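Local coordinates for protein nicotinate phosphoribosyltransferase (Vibrio cholerae, PDB 4HL7) that probably catalyses the ATP-driven formation of nicotinate D-ribonucleotide from nicotinate and 5-phosphoribosyl 1-diphosphate, a step that feeds NAD(+) biosynthesis, at residues 81-89 with 256-264; 195-203 with 213-224. All coordinates share one frame; numbering follows the deposited sequence.

Contact 1: residues 81-89 with 256-264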
# COMPACT_ATOMS: atom_id res chain seq x y z
N HIS A 81 8.57 3.71 -19.37
CA HIS A 81 8.41 4.47 -18.14
C HIS A 81 8.78 3.77 -16.87
O HIS A 81 8.81 4.38 -15.79
CB HIS A 81 7.03 5.11 -18.07
CG HIS A 81 6.76 6.05 -19.21
ND1 HIS A 81 7.08 7.37 -19.16
CD2 HIS A 81 6.28 5.81 -20.49
CE1 HIS A 81 6.75 7.96 -20.34
NE2 HIS A 81 6.26 7.01 -21.16
N ALA A 82 9.09 2.47 -16.98
CA ALA A 82 9.59 1.65 -15.87
C ALA A 82 10.81 0.87 -16.37
O ALA A 82 10.85 -0.39 -16.43
CB ALA A 82 8.46 0.72 -15.32
N PRO A 83 11.88 1.63 -16.69
CA PRO A 83 13.09 1.10 -17.32
C PRO A 83 13.88 0.10 -16.47
O PRO A 83 14.71 -0.65 -17.00
CB PRO A 83 13.93 2.37 -17.59
CG PRO A 83 13.46 3.35 -16.60
CD PRO A 83 11.98 3.08 -16.37
N HIS A 84 13.62 0.06 -15.17
CA HIS A 84 14.26 -0.94 -14.30
C HIS A 84 13.62 -2.30 -14.29
O HIS A 84 14.16 -3.23 -13.71
CB HIS A 84 14.55 -0.37 -12.89
CG HIS A 84 15.56 0.75 -12.96
ND1 HIS A 84 16.84 0.52 -13.33
CD2 HIS A 84 15.41 2.12 -12.86
CE1 HIS A 84 17.48 1.71 -13.43
NE2 HIS A 84 16.61 2.68 -13.14
N LEU A 85 12.45 -2.43 -14.95
CA LEU A 85 11.87 -3.74 -15.25
C LEU A 85 12.65 -4.46 -16.39
O LEU A 85 12.96 -3.86 -17.40
CB LEU A 85 10.38 -3.60 -15.60
CG LEU A 85 9.56 -3.04 -14.38
CD1 LEU A 85 8.09 -2.97 -14.77
CD2 LEU A 85 9.74 -3.87 -13.14
N LYS A 86 12.98 -5.72 -16.18
CA LYS A 86 13.84 -6.45 -17.13
C LYS A 86 12.98 -6.81 -18.37
O LYS A 86 11.80 -7.16 -18.23
CB LYS A 86 14.42 -7.69 -16.49
CG LYS A 86 15.45 -7.43 -15.37
CD LYS A 86 15.72 -8.74 -14.66
CE LYS A 86 17.04 -8.75 -13.88
NZ LYS A 86 17.08 -7.67 -12.88
N ALA A 87 13.55 -6.66 -19.57
CA ALA A 87 12.86 -7.10 -20.81
C ALA A 87 12.31 -8.56 -20.73
O ALA A 87 11.22 -8.84 -21.28
CB ALA A 87 13.81 -6.95 -21.99
N THR A 88 13.08 -9.48 -20.16
CA THR A 88 12.65 -10.87 -20.00
C THR A 88 11.40 -10.97 -19.14
O THR A 88 10.46 -11.73 -19.46
CB THR A 88 13.72 -11.83 -19.43
OG1 THR A 88 14.28 -11.29 -18.22
CG2 THR A 88 14.85 -12.07 -20.50
N PHE A 89 11.37 -10.20 -18.06
CA PHE A 89 10.15 -10.19 -17.22
C PHE A 89 8.97 -9.60 -17.99
O PHE A 89 7.85 -10.15 -17.94
CB PHE A 89 10.37 -9.46 -15.87
CG PHE A 89 9.09 -9.16 -15.14
CD1 PHE A 89 8.35 -10.22 -14.52
CD2 PHE A 89 8.61 -7.87 -15.06
CE1 PHE A 89 7.19 -9.93 -13.79
CE2 PHE A 89 7.39 -7.61 -14.38
CZ PHE A 89 6.73 -8.64 -13.73
N LEU A 256 17.90 -4.61 -3.93
CA LEU A 256 18.98 -3.98 -4.71
C LEU A 256 19.53 -4.90 -5.83
O LEU A 256 19.90 -4.42 -6.88
CB LEU A 256 20.11 -3.59 -3.78
CG LEU A 256 19.68 -2.52 -2.73
CD1 LEU A 256 20.88 -2.20 -1.80
CD2 LEU A 256 19.00 -1.22 -3.26
N THR A 257 19.53 -6.21 -5.61
CA THR A 257 20.10 -7.13 -6.65
C THR A 257 19.03 -7.61 -7.64
O THR A 257 19.36 -8.30 -8.61
CB THR A 257 20.83 -8.30 -6.02
OG1 THR A 257 20.01 -8.93 -5.07
CG2 THR A 257 22.10 -7.79 -5.29
N ALA A 258 17.78 -7.24 -7.37
CA ALA A 258 16.64 -7.54 -8.28
C ALA A 258 16.57 -6.58 -9.46
O ALA A 258 15.97 -6.91 -10.47
CB ALA A 258 15.35 -7.49 -7.49
N PHE A 259 17.17 -5.39 -9.34
CA PHE A 259 17.03 -4.30 -10.35
C PHE A 259 18.35 -3.56 -10.48
O PHE A 259 19.06 -3.42 -9.47
CB PHE A 259 15.99 -3.25 -9.91
CG PHE A 259 14.64 -3.82 -9.44
CD1 PHE A 259 13.59 -4.00 -10.35
CD2 PHE A 259 14.38 -4.05 -8.08
CE1 PHE A 259 12.33 -4.48 -9.90
CE2 PHE A 259 13.13 -4.49 -7.61
CZ PHE A 259 12.10 -4.74 -8.54
N ASP A 260 18.65 -2.99 -11.67
CA ASP A 260 19.85 -2.09 -11.76
C ASP A 260 19.75 -0.84 -10.87
O ASP A 260 20.71 -0.46 -10.20
CB ASP A 260 20.07 -1.60 -13.19
CG ASP A 260 20.50 -2.70 -14.12
OD1 ASP A 260 20.93 -3.72 -13.59
OD2 ASP A 260 20.43 -2.53 -15.37
N GLY A 261 18.59 -0.17 -10.92
CA GLY A 261 18.46 1.16 -10.34
C GLY A 261 17.04 1.53 -9.93
O GLY A 261 16.75 2.71 -9.83
N MSE A 262 16.17 0.52 -9.70
CA MSE A 262 14.78 0.77 -9.24
C MSE A 262 14.80 1.66 -8.01
O MSE A 262 15.60 1.45 -7.09
CB MSE A 262 14.07 -0.56 -8.96
CG MSE A 262 12.67 -0.55 -8.30
SE MSE A 262 11.49 0.28 -9.66
CE MSE A 262 11.33 -1.17 -11.08
N LEU A 263 13.89 2.64 -7.97
CA LEU A 263 13.63 3.36 -6.68
C LEU A 263 13.60 2.40 -5.48
O LEU A 263 12.96 1.33 -5.49
CB LEU A 263 12.37 4.19 -6.77
CG LEU A 263 11.97 5.06 -5.54
CD1 LEU A 263 12.95 6.23 -5.45
CD2 LEU A 263 10.54 5.53 -5.73
N ALA A 264 14.34 2.77 -4.44
CA ALA A 264 14.47 1.94 -3.28
C ALA A 264 14.10 2.74 -2.06
O ALA A 264 14.94 3.53 -1.53
CB ALA A 264 15.88 1.42 -3.17
O HOH W 1 17.87 -1.06 -16.00
O HOH W 2 16.80 -3.61 -13.72
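The imidazole of H84 lies flat against the backbone of G261 and M262, a small example of how a type I beta turn, here A82 to L85, can present a ring to a loop from a distant part of the chain. The turn is part of the N-terminal region of the enzyme, the loop of the region assigned to the TIM-barrel clan. The G261 CA sits 3.5 Å from the centroid of the H84 ring, 22° off its normal, a CH-pi contact, while M262 N lies above the same face nearer the rim. The selenomethionine M262 sets out with CG anti to its backbone N (chi1 172°) and then bends twice, which brings CE back to 3.7 Å from L85 CD2 and also against H84 CB. Its CG meanwhile rests over the centre of the F259 ring, whose edge meets H84 O in plane. H84 O accepts from Q28 NE2 of helix 21-33 and from a water that also accepts from D260 N; a second water donates to D260 OD2 and, weakly, to P83 O. K86 is stretched until a final bend at chi4 (57°) turns its ammonium inward, and NZ donates to A258 O at 2.8 Å from above the carbonyl plane.

Contact 2: residues 195-203 with 213-224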
# COMPACT_ATOMS: atom_id res chain seq x y z
N GLN A 195 -11.24 8.40 -8.37
CA GLN A 195 -9.78 8.54 -8.35
C GLN A 195 -9.32 9.27 -9.60
O GLN A 195 -8.38 10.08 -9.54
CB GLN A 195 -9.05 7.19 -8.30
CG GLN A 195 -7.51 7.33 -8.15
CD GLN A 195 -6.81 6.00 -8.04
OE1 GLN A 195 -7.37 4.97 -8.39
NE2 GLN A 195 -5.57 6.01 -7.52
N ARG A 196 -9.89 8.88 -10.74
CA ARG A 196 -9.51 9.50 -12.02
C ARG A 196 -9.67 11.04 -11.94
O ARG A 196 -8.73 11.78 -12.24
CB ARG A 196 -10.31 8.91 -13.18
CG ARG A 196 -9.86 9.43 -14.57
CD ARG A 196 -10.76 10.56 -15.03
NE ARG A 196 -10.09 11.38 -16.04
CZ ARG A 196 -10.30 12.68 -16.22
NH1 ARG A 196 -9.65 13.34 -17.16
NH2 ARG A 196 -11.16 13.34 -15.43
N ASP A 197 -10.83 11.49 -11.48
CA ASP A 197 -11.13 12.93 -11.40
C ASP A 197 -10.25 13.63 -10.37
O ASP A 197 -9.89 14.80 -10.53
CB ASP A 197 -12.57 13.14 -10.98
CG ASP A 197 -13.56 12.83 -12.10
OD1 ASP A 197 -13.13 12.71 -13.26
OD2 ASP A 197 -14.75 12.63 -11.78
N VAL A 198 -9.99 12.94 -9.25
CA VAL A 198 -9.13 13.46 -8.21
C VAL A 198 -7.73 13.72 -8.73
O VAL A 198 -7.16 14.80 -8.52
CB VAL A 198 -9.13 12.54 -6.95
CG1 VAL A 198 -7.92 12.85 -6.06
CG2 VAL A 198 -10.49 12.71 -6.24
N LEU A 199 -7.19 12.76 -9.48
CA LEU A 199 -5.87 12.95 -10.03
C LEU A 199 -5.87 14.09 -11.09
O LEU A 199 -4.96 14.92 -11.11
CB LEU A 199 -5.31 11.60 -10.61
CG LEU A 199 -4.77 10.64 -9.53
CD1 LEU A 199 -4.54 9.28 -10.14
CD2 LEU A 199 -3.44 11.20 -9.07
N ALA A 200 -6.89 14.12 -11.97
CA ALA A 200 -7.05 15.20 -12.95
C ALA A 200 -7.03 16.57 -12.25
O ALA A 200 -6.39 17.51 -12.73
CB ALA A 200 -8.34 15.02 -13.75
N CYS A 201 -7.71 16.68 -11.12
CA CYS A 201 -7.83 17.95 -10.43
C CYS A 201 -6.48 18.35 -9.78
O CYS A 201 -6.02 19.49 -9.91
CB CYS A 201 -8.94 17.83 -9.40
SG CYS A 201 -9.10 19.19 -8.21
N LEU A 202 -5.83 17.40 -9.10
CA LEU A 202 -4.49 17.63 -8.55
C LEU A 202 -3.53 18.10 -9.61
O LEU A 202 -2.79 19.07 -9.42
CB LEU A 202 -3.95 16.38 -7.88
CG LEU A 202 -4.73 15.88 -6.67
CD1 LEU A 202 -4.17 14.50 -6.26
CD2 LEU A 202 -4.78 16.87 -5.51
N LYS A 203 -3.54 17.43 -10.75
CA LYS A 203 -2.67 17.81 -11.83
C LYS A 203 -2.97 19.26 -12.31
O LYS A 203 -2.05 20.03 -12.58
CB LYS A 203 -2.78 16.82 -12.97
CG LYS A 203 -2.17 17.36 -14.26
CD LYS A 203 -1.71 16.28 -15.21
CE LYS A 203 -0.90 16.92 -16.34
NZ LYS A 203 -0.89 16.08 -17.57
N THR A 213 2.22 9.41 -8.65
CA THR A 213 1.10 8.56 -8.17
C THR A 213 1.60 7.14 -8.15
O THR A 213 2.47 6.77 -8.95
CB THR A 213 -0.12 8.67 -9.12
OG1 THR A 213 -1.08 7.69 -8.74
CG2 THR A 213 0.26 8.42 -10.59
N SER A 214 1.10 6.32 -7.21
CA SER A 214 1.46 4.91 -7.23
C SER A 214 0.73 4.12 -8.32
O SER A 214 1.13 3.01 -8.61
CB SER A 214 1.18 4.26 -5.86
OG SER A 214 -0.21 4.34 -5.64
N ASN A 215 -0.32 4.69 -8.93
CA ASN A 215 -1.10 3.96 -9.89
C ASN A 215 -0.47 4.04 -11.32
O ASN A 215 -0.41 5.11 -11.89
CB ASN A 215 -2.53 4.52 -9.86
CG ASN A 215 -3.50 3.69 -10.69
OD1 ASN A 215 -3.33 3.54 -11.89
ND2 ASN A 215 -4.48 3.10 -10.02
N TYR A 216 -0.05 2.89 -11.87
CA TYR A 216 0.60 2.88 -13.21
C TYR A 216 -0.38 3.38 -14.27
O TYR A 216 -0.02 4.19 -15.19
CB TYR A 216 1.07 1.45 -13.59
CG TYR A 216 2.54 1.18 -13.27
CD1 TYR A 216 3.51 2.14 -13.54
CD2 TYR A 216 2.95 -0.06 -12.73
CE1 TYR A 216 4.88 1.89 -13.27
CE2 TYR A 216 4.29 -0.33 -12.45
CZ TYR A 216 5.27 0.64 -12.77
OH TYR A 216 6.63 0.40 -12.48
N HIS A 217 -1.61 2.88 -14.22
CA HIS A 217 -2.62 3.26 -15.23
C HIS A 217 -2.85 4.75 -15.31
O HIS A 217 -2.92 5.35 -16.43
CB HIS A 217 -3.94 2.54 -14.95
CG HIS A 217 -5.00 2.82 -15.98
ND1 HIS A 217 -5.20 2.04 -17.05
CD2 HIS A 217 -5.93 3.85 -16.08
CE1 HIS A 217 -6.20 2.53 -17.80
NE2 HIS A 217 -6.66 3.63 -17.20
N PHE A 218 -2.97 5.38 -14.15
CA PHE A 218 -3.23 6.84 -14.08
C PHE A 218 -1.92 7.63 -14.25
O PHE A 218 -1.97 8.73 -14.75
CB PHE A 218 -3.96 7.20 -12.76
CG PHE A 218 -5.41 6.76 -12.75
CD1 PHE A 218 -6.26 7.07 -13.84
CD2 PHE A 218 -5.94 6.00 -11.68
CE1 PHE A 218 -7.58 6.60 -13.89
CE2 PHE A 218 -7.25 5.57 -11.72
CZ PHE A 218 -8.08 5.85 -12.81
N ALA A 219 -0.77 7.03 -13.91
CA ALA A 219 0.54 7.64 -14.26
C ALA A 219 0.62 7.80 -15.79
O ALA A 219 0.94 8.86 -16.30
CB ALA A 219 1.72 6.83 -13.72
N ARG A 220 0.26 6.74 -16.50
CA ARG A 220 0.10 6.83 -17.96
C ARG A 220 -0.87 7.89 -18.41
O ARG A 220 -0.51 8.72 -19.25
CB ARG A 220 -0.23 5.48 -18.60
CG ARG A 220 -0.36 5.52 -20.14
CD ARG A 220 -0.57 4.11 -20.74
NE ARG A 220 -1.71 3.43 -20.14
CZ ARG A 220 -1.99 2.13 -20.29
NH1 ARG A 220 -1.22 1.36 -21.06
NH2 ARG A 220 -3.06 1.61 -19.67
N GLU A 221 -2.10 7.82 -17.93
CA GLU A 221 -3.16 8.67 -18.43
C GLU A 221 -2.80 10.13 -18.29
O GLU A 221 -3.12 10.99 -19.18
CB GLU A 221 -4.45 8.38 -17.69
CG GLU A 221 -5.52 9.41 -17.99
CD GLU A 221 -6.93 8.92 -17.71
OE1 GLU A 221 -7.10 7.78 -17.25
OE2 GLU A 221 -7.88 9.69 -17.94
N PHE A 222 -2.14 10.47 -17.19
CA PHE A 222 -1.89 11.89 -16.87
C PHE A 222 -0.43 12.31 -17.02
O PHE A 222 -0.07 13.41 -16.63
CB PHE A 222 -2.39 12.19 -15.43
CG PHE A 222 -3.85 12.06 -15.27
CD1 PHE A 222 -4.71 12.97 -15.90
CD2 PHE A 222 -4.40 11.02 -14.54
CE1 PHE A 222 -6.07 12.85 -15.80
CE2 PHE A 222 -5.76 10.90 -14.40
CZ PHE A 222 -6.61 11.82 -15.01
N ASP A 223 0.43 11.40 -17.51
CA ASP A 223 1.85 11.67 -17.67
C ASP A 223 2.44 12.14 -16.35
O ASP A 223 3.07 13.22 -16.26
CB ASP A 223 2.10 12.70 -18.79
CG ASP A 223 3.60 12.91 -19.09
OD1 ASP A 223 4.41 11.93 -19.00
OD2 ASP A 223 4.00 14.05 -19.35
N LEU A 224 2.19 11.34 -15.32
CA LEU A 224 2.74 11.59 -14.01
C LEU A 224 3.74 10.50 -13.76
O LEU A 224 3.64 9.41 -14.34
CB LEU A 224 1.63 11.53 -12.94
CG LEU A 224 0.62 12.65 -13.09
CD1 LEU A 224 -0.55 12.39 -12.16
CD2 LEU A 224 1.28 13.99 -12.75
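Helices 195-203 and 216-222 run in roughly the same direction, their axes 10.8 Å apart at closest approach and inclined by -45°, with R196 facing F218 and A200 facing F222 as the nearest backbone pairs. F222 is the knob of this interface: its ring enters the hole framed by R196, L199, A200 and K203. One face lies over A200 N, the other is backed by CG of E221, and CE1 comes to 3.8 Å from A200 CB. A turn earlier, F218 receives R196 CA over its face, with R196 CB 3.6 Å from CE1, while L199 CD1 presses on F218 CB at 3.4 Å. The Q195 amide, turned 64° from the F218 ring, brings OE1 to the ring edge; that oxygen is bonded to R189. Strand 210-213 of the parallel sheet lies between the two helices in the chain, a beta/alpha succession consistent with the TIM-barrel clan of this family. L199 CD2 reaches toward L224 CD1 just beyond the second helix. At the more exposed side of the interface, R196 bends at chi2 (-98°), which puts one face of its guanidinium over F222 CZ, the two planes well inclined. From there NE points almost straight at E221 OE2, a weak bond of 3.4 Å in a salt bridge, and NH2 grips D197 OD1 in the guanidinium plane; thus one arginine ties both helices into a charged network. N215 is the N-cap of the second helix, its OD1 accepting from F218 N at 2.9 Å, and N215 N in turn donates to T213 OG1 in an ST turn. At the other end D223, with positive phi, forms a Schellman motif. There K203 NZ donates to F222 O at 2.9 Å, and the extended chain behind it passes F222, CD 4.2 Å from CB.

In the fold
Followed from the N terminus, the chain first reaches residues 81-89, the connection from helix 72-81 into helix 87-93, and meets their partner in contact 1 only after 166 intervening residues. That long loop contains all of contact 2, which closes a much shorter one: helix 192-205 turns back through strand 210-213 to helix 216-222, so the two contacts nest and do not cross. Contact 1 ties the N-terminal region to the segment leading from helix 247-258 into strand 265-267 of the parallel sheet; contact 2 packs together the helices before and after strand 210-213 of the same sheet. Although their centres are 22 Å apart, they touch where A82 CB packs 3.4 Å from Y216 OH.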